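Local coordinates for hypothetical ntf2-like protein (Bacteroides fragilis, PDB 3SBU) that is of unknown function but belongs to the DUF4348 family of the NTF2 clan and has an NTF2-like, cystatin-like fold, at residues A[61-66]-A[136-141]; A[145-150]-A[220-225]. All coordinates share one frame; numbering follows the deposited sequence.

Interaction 1. Residues A[61-66]-A[136-141]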
loop_
_atom_site.group_PDB
_atom_site.type_symbol
_atom_site.label_atom_id
_atom_site.label_comp_id
_atom_site.label_asym_id
_atom_site.label_seq_id
_atom_site.Cartn_x
_atom_site.Cartn_y
_atom_site.Cartn_z
ATOM N N PHE A 61 -8.244 38.864 -21.413
ATOM C CA PHE A 61 -7.274 39.953 -21.298
ATOM C C PHE A 61 -7.925 41.319 -21.556
ATOM O O PHE A 61 -8.706 41.423 -22.507
ATOM C CB PHE A 61 -6.082 39.751 -22.254
ATOM C CG PHE A 61 -5.157 38.618 -21.874
ATOM C CD1 PHE A 61 -4.395 38.678 -20.712
ATOM C CD2 PHE A 61 -5.029 37.499 -22.690
ATOM C CE1 PHE A 61 -3.530 37.638 -20.367
ATOM C CE2 PHE A 61 -4.168 36.455 -22.342
ATOM C CZ PHE A 61 -3.415 36.538 -21.187
ATOM N N PRO A 62 -7.596 42.386 -20.771
ATOM C CA PRO A 62 -6.724 42.393 -19.570
ATOM C C PRO A 62 -7.372 41.559 -18.462
ATOM O O PRO A 62 -8.593 41.642 -18.267
ATOM C CB PRO A 62 -6.609 43.883 -19.223
ATOM C CG PRO A 62 -7.866 44.504 -19.772
ATOM C CD PRO A 62 -8.200 43.713 -21.013
ATOM N N LEU A 63 -6.578 40.692 -17.805
ATOM C CA LEU A 63 -7.085 39.787 -16.770
ATOM C C LEU A 63 -7.192 40.478 -15.416
ATOM O O LEU A 63 -6.170 40.882 -14.853
ATOM C CB LEU A 63 -6.210 38.522 -16.656
ATOM C CG LEU A 63 -6.668 37.425 -15.661
ATOM C CD1 LEU A 63 -7.794 36.553 -16.249
ATOM C CD2 LEU A 63 -5.511 36.548 -15.265
ATOM N N PRO A 64 -8.416 40.626 -14.869
ATOM C CA PRO A 64 -8.541 41.200 -13.515
ATOM C C PRO A 64 -7.806 40.327 -12.490
ATOM O O PRO A 64 -8.044 39.123 -12.436
ATOM C CB PRO A 64 -10.056 41.209 -13.260
ATOM C CG PRO A 64 -10.692 40.979 -14.587
ATOM C CD PRO A 64 -9.722 40.197 -15.399
ATOM N N TYR A 65 -6.832 40.916 -11.777
ATOM C CA TYR A 65 -6.011 40.286 -10.739
ATOM C C TYR A 65 -6.234 41.046 -9.420
ATOM O O TYR A 65 -5.954 42.246 -9.354
ATOM C CB TYR A 65 -4.521 40.319 -11.164
ATOM C CG TYR A 65 -3.637 39.285 -10.495
ATOM C CD1 TYR A 65 -3.107 39.507 -9.226
ATOM C CD2 TYR A 65 -3.282 38.110 -11.154
ATOM C CE1 TYR A 65 -2.279 38.564 -8.612
ATOM C CE2 TYR A 65 -2.439 37.170 -10.560
ATOM C CZ TYR A 65 -1.960 37.388 -9.276
ATOM O OH TYR A 65 -1.145 36.447 -8.683
ATOM N N TYR A 66 -6.738 40.383 -8.385
ATOM C CA TYR A 66 -6.996 41.114 -7.153
ATOM C C TYR A 66 -6.048 40.669 -6.045
ATOM O O TYR A 66 -5.985 39.486 -5.721
ATOM C CB TYR A 66 -8.471 40.961 -6.733
ATOM C CG TYR A 66 -9.452 41.397 -7.799
ATOM C CD1 TYR A 66 -9.858 42.725 -7.900
ATOM C CD2 TYR A 66 -9.974 40.480 -8.711
ATOM C CE1 TYR A 66 -10.754 43.132 -8.894
ATOM C CE2 TYR A 66 -10.871 40.872 -9.701
ATOM C CZ TYR A 66 -11.263 42.196 -9.788
ATOM O OH TYR A 66 -12.142 42.571 -10.771
ATOM N N TRP A 136 -14.362 26.996 -21.719
ATOM C CA TRP A 136 -13.794 27.389 -20.413
ATOM C C TRP A 136 -12.760 28.500 -20.562
ATOM O O TRP A 136 -11.841 28.394 -21.378
ATOM C CB TRP A 136 -13.172 26.197 -19.684
ATOM C CG TRP A 136 -14.161 25.224 -19.125
ATOM C CD1 TRP A 136 -14.511 24.013 -19.653
ATOM C CD2 TRP A 136 -14.938 25.384 -17.933
ATOM N NE1 TRP A 136 -15.454 23.406 -18.859
ATOM C CE2 TRP A 136 -15.739 24.226 -17.797
ATOM C CE3 TRP A 136 -15.045 26.399 -16.965
ATOM C CZ2 TRP A 136 -16.634 24.055 -16.730
ATOM C CZ3 TRP A 136 -15.922 26.224 -15.902
ATOM C CH2 TRP A 136 -16.706 25.065 -15.792
HETATM N N MSE A 137 -12.941 29.584 -19.792
HETATM C CA MSE A 137 -12.078 30.768 -19.806
HETATM C C MSE A 137 -11.615 31.149 -18.398
HETATM O O MSE A 137 -12.411 31.072 -17.461
HETATM C CB MSE A 137 -12.826 31.988 -20.403
HETATM C CG MSE A 137 -13.381 31.790 -21.812
HETATM SE SE MSE A 137 -12.032 31.811 -23.194
HETATM C CE MSE A 137 -11.494 33.679 -23.113
ATOM N N LEU A 138 -10.360 31.625 -18.257
ATOM C CA LEU A 138 -9.871 32.165 -16.990
ATOM C C LEU A 138 -10.363 33.614 -16.949
ATOM O O LEU A 138 -10.055 34.397 -17.850
ATOM C CB LEU A 138 -8.338 32.043 -16.835
ATOM C CG LEU A 138 -7.721 32.659 -15.555
ATOM C CD1 LEU A 138 -8.214 31.962 -14.304
ATOM C CD2 LEU A 138 -6.218 32.620 -15.603
ATOM N N GLU A 139 -11.196 33.933 -15.954
ATOM C CA GLU A 139 -11.845 35.237 -15.817
ATOM C C GLU A 139 -11.140 36.170 -14.852
ATOM O O GLU A 139 -11.186 37.376 -15.071
ATOM C CB GLU A 139 -13.304 35.052 -15.351
ATOM C CG GLU A 139 -14.192 34.327 -16.349
ATOM C CD GLU A 139 -14.547 35.057 -17.631
ATOM O OE1 GLU A 139 -14.654 36.304 -17.611
ATOM O OE2 GLU A 139 -14.752 34.370 -18.656
ATOM N N ALA A 140 -10.546 35.638 -13.765
ATOM C CA ALA A 140 -9.877 36.424 -12.725
ATOM C C ALA A 140 -8.998 35.557 -11.839
ATOM O O ALA A 140 -9.180 34.338 -11.767
ATOM C CB ALA A 140 -10.916 37.140 -11.851
ATOM N N ILE A 141 -8.068 36.192 -11.149
ATOM C CA ILE A 141 -7.209 35.558 -10.155
ATOM C C ILE A 141 -7.277 36.439 -8.934
ATOM O O ILE A 141 -7.184 37.649 -9.080
ATOM C CB ILE A 141 -5.733 35.314 -10.627
ATOM C CG1 ILE A 141 -5.671 34.312 -11.805
ATOM C CG2 ILE A 141 -4.845 34.819 -9.453
ATOM C CD1 ILE A 141 -4.310 34.236 -12.505
#
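With CG of Tyr65 anti to the backbone N (chi1 -158°) and CG2 of Ile141 anti to its own N, the ring comes obliquely across the Ile141 branch. The two residues pair where strand 65-67 runs parallel to strand 136-143, between strand 70-71 and the rest of the mixed sheet of this NTF2-like fold. The pairing puts both side chains on one face. The torsions then bring CE2 of Tyr65 within 3.5 Å of CG2 of Ile141.

The backbone bonds follow the parallel pattern. Ile141 is the residue that bonds to both sides of Tyr65. Its N donates to Pro64 O at 3.2 Å, and its O accepts from Tyr66 N at 2.9 Å. Both bonds are close to straight. The CA-H of Tyr65 also points at Ile141 O, with CA and O 3.3 Å apart. The same carbonyl oxygen lies over one face of the Tyr65 ring.

Before the strand begins, Leu63 carries the contact. Its CD2 branch meets CD1 of Ile141 at 3.8 Å. Its CD1 branch lies against the backbone around Leu138 O and Glu139 C. The Leu63 and Leu138 side chains cross at about a right angle. Leu63, Leu138 and Ile141 form a small buried aliphatic cluster. Strand 128-131 continues the sheet beyond strand 136-143, and Leu138 also touches Phe129 there.

Ala140 CB packs against Pro64 CB at 4.4 Å. It also stands 4.3 Å from CE2 of Tyr66, at the ring edge and near the ring plane.

Interaction 2. Residues A[145-150]-A[220-225]. With GOL (glycerol), chain C.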
loop_
_atom_site.group_PDB
_atom_site.type_symbol
_atom_site.label_atom_id
_atom_site.label_comp_id
_atom_site.label_asym_id
_atom_site.label_seq_id
_atom_site.Cartn_x
_atom_site.Cartn_y
_atom_site.Cartn_z
ATOM N N PRO A 145 -6.328 36.073 2.355
ATOM C CA PRO A 145 -5.764 35.356 3.507
ATOM C C PRO A 145 -6.650 34.170 3.860
ATOM O O PRO A 145 -7.849 34.208 3.563
ATOM C CB PRO A 145 -5.778 36.420 4.609
ATOM C CG PRO A 145 -6.857 37.354 4.231
ATOM C CD PRO A 145 -6.970 37.353 2.753
ATOM N N ILE A 146 -6.096 33.125 4.489
ATOM C CA ILE A 146 -6.939 32.002 4.923
ATOM C C ILE A 146 -7.838 32.512 6.062
ATOM O O ILE A 146 -7.384 33.287 6.907
ATOM C CB ILE A 146 -6.152 30.718 5.345
ATOM C CG1 ILE A 146 -5.185 31.007 6.545
ATOM C CG2 ILE A 146 -5.452 30.044 4.153
ATOM C CD1 ILE A 146 -4.505 29.726 7.288
ATOM N N GLU A 147 -9.100 32.079 6.089
ATOM C CA GLU A 147 -9.985 32.487 7.185
ATOM C C GLU A 147 -9.675 31.684 8.468
ATOM O O GLU A 147 -9.383 30.489 8.424
ATOM C CB GLU A 147 -11.470 32.386 6.796
ATOM C CG GLU A 147 -12.287 33.549 7.362
ATOM C CD GLU A 147 -11.776 34.966 7.118
ATOM O OE1 GLU A 147 -11.587 35.340 5.937
ATOM O OE2 GLU A 147 -11.580 35.704 8.113
ATOM N N GLU A 148 -9.673 32.365 9.587
ATOM C CA GLU A 148 -9.367 31.718 10.850
ATOM C C GLU A 148 -10.463 31.995 11.887
ATOM O O GLU A 148 -11.232 32.944 11.735
ATOM C CB GLU A 148 -7.976 32.156 11.349
ATOM C CG GLU A 148 -6.901 31.257 10.754
ATOM C CD GLU A 148 -5.435 31.542 11.014
ATOM O OE1 GLU A 148 -5.109 32.622 11.553
ATOM O OE2 GLU A 148 -4.604 30.679 10.652
ATOM N N ASN A 149 -10.547 31.144 12.916
ATOM C CA ASN A 149 -11.514 31.265 14.009
ATOM C C ASN A 149 -10.831 30.889 15.347
ATOM O O ASN A 149 -9.598 30.813 15.418
ATOM C CB ASN A 149 -12.796 30.424 13.723
ATOM C CG ASN A 149 -12.544 28.968 13.427
ATOM O OD1 ASN A 149 -12.148 28.192 14.288
ATOM N ND2 ASN A 149 -12.787 28.553 12.203
ATOM N N GLU A 150 -11.634 30.685 16.405
ATOM C CA GLU A 150 -11.191 30.366 17.768
ATOM C C GLU A 150 -10.570 28.948 17.877
ATOM O O GLU A 150 -9.686 28.728 18.703
ATOM C CB GLU A 150 -12.359 30.540 18.780
ATOM C CG GLU A 150 -13.689 29.877 18.406
ATOM C CD GLU A 150 -14.560 30.539 17.344
ATOM O OE1 GLU A 150 -14.437 31.770 17.137
ATOM O OE2 GLU A 150 -15.379 29.821 16.724
ATOM N N ASN A 220 -16.980 24.612 2.031
ATOM C CA ASN A 220 -15.659 24.942 2.541
ATOM C C ASN A 220 -15.872 25.932 3.668
ATOM O O ASN A 220 -15.768 27.141 3.470
ATOM C CB ASN A 220 -14.800 25.505 1.407
ATOM C CG ASN A 220 -13.360 25.744 1.757
ATOM O OD1 ASN A 220 -12.632 26.372 0.992
ATOM N ND2 ASN A 220 -12.896 25.212 2.875
ATOM N N ASP A 221 -16.262 25.415 4.835
ATOM C CA ASP A 221 -16.573 26.242 6.009
ATOM C C ASP A 221 -15.437 26.100 7.014
ATOM O O ASP A 221 -15.082 24.977 7.367
ATOM C CB ASP A 221 -17.936 25.800 6.571
ATOM C CG ASP A 221 -18.386 26.317 7.938
ATOM O OD1 ASP A 221 -17.725 27.233 8.484
ATOM O OD2 ASP A 221 -19.396 25.783 8.473
ATOM N N ASP A 222 -14.852 27.227 7.500
ATOM C CA ASP A 222 -13.724 27.092 8.435
ATOM C C ASP A 222 -14.193 26.675 9.828
ATOM O O ASP A 222 -13.364 26.273 10.622
ATOM C CB ASP A 222 -12.808 28.333 8.480
ATOM C CG ASP A 222 -13.516 29.597 8.882
ATOM O OD1 ASP A 222 -14.338 30.101 8.074
ATOM O OD2 ASP A 222 -13.215 30.115 9.976
ATOM N N ASN A 223 -15.498 26.635 10.092
ATOM C CA ASN A 223 -15.985 26.094 11.361
ATOM C C ASN A 223 -16.297 24.571 11.256
ATOM O O ASN A 223 -16.558 23.935 12.277
ATOM C CB ASN A 223 -17.214 26.860 11.834
ATOM C CG ASN A 223 -16.938 28.329 12.033
ATOM O OD1 ASN A 223 -15.988 28.726 12.739
ATOM N ND2 ASN A 223 -17.731 29.161 11.359
ATOM N N ALA A 224 -16.275 23.992 10.035
ATOM C CA ALA A 224 -16.553 22.541 9.825
ATOM C C ALA A 224 -15.673 21.686 10.759
ATOM O O ALA A 224 -14.489 21.967 10.879
ATOM C CB ALA A 224 -16.290 22.163 8.369
ATOM N N SER A 225 -16.239 20.685 11.434
ATOM C CA SER A 225 -15.481 19.825 12.352
ATOM C C SER A 225 -14.861 18.593 11.635
ATOM O O SER A 225 -14.149 17.810 12.264
ATOM C CB SER A 225 -16.350 19.398 13.533
ATOM O OG SER A 225 -17.400 18.557 13.104
HETATM C C1 GOL C . -9.153 28.943 3.156
HETATM O O1 GOL C . -10.068 29.893 3.798
HETATM C C2 GOL C . -9.765 27.571 2.692
HETATM O O2 GOL C . -9.812 27.342 1.248
HETATM C C3 GOL C . -9.043 26.408 3.371
HETATM O O3 GOL C . -9.824 25.221 3.203
#
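Glu147 is the first residue of segment 145-150 to touch segment 220-225, and its CB lies 3.9 Å from Asp222 OD1. The chain of Glu147 bends at chi2 (51°), and its end leads away from the other segment. The two carboxylates stay apart, with Glu147 OE2 and Asp222 OD2 6.1 Å from each other. Their like charges would disfavour a closer approach. The backbone N of Glu147 makes a weak bond, 3.3 Å long, to O1 of a glycerol. That molecule probably comes from the crystallisation liquor. It spans the two loops, because Asn220 grips its far side. The O2 hydroxyl donates to Asn220 OD1, and Asn220 ND2 donates to O3.

Glu148 turns away, and only its backbone comes near Asp222. Its carboxylate lies close to the like-charged Glu156 of helix 154-163. Loop 220-225 holds a type I beta turn from Asp221 to Ala224. Asp221 OD1 accepts from Asn223 N at 2.8 Å, which makes an Asx turn at the start of the same bend. Ala224 N bonds back to Asp221 O. The loop thus presents Asp222 and Asn223 at its tip.

Asn149 reaches that tip. Its CG sits between the backbone N and the carbonyl carbon (chi1 55°), with CB directed at the turn. ND2 donates to Asp222 OD2 at 2.8 Å, meeting the carboxylate on its anti side and 32° out of its plane. ND2 also makes a weak, more bent bond to Asp222 O. Asn149 OD1 accepts from Asn151 N, which ties the other end of the amide to its own loop. Glu150 stands at the edge of the contact, its OE2 4.2 Å from Asn223 OD1.

In the fold
Interactions 1 and 2 follow one another along the chain. Strand 136-143 supplies one side of interaction 1, and the loop that leaves it supplies residues 145-150 for interaction 2. Their centres are about 26 Å apart, and the two contacts do not otherwise touch. Interaction 1 is partly buried and joins strands within the mixed sheet. Interaction 2 is a surface contact between two loops, one of which leads into strand 226-230 of the antiparallel sheet. One glycerol lies about 3 Å, nearest atoms, from the Tyr66 side chain; a different one sits at the loops of interaction 2. Both probably come from the crystallisation liquor, though such molecules can mark pockets.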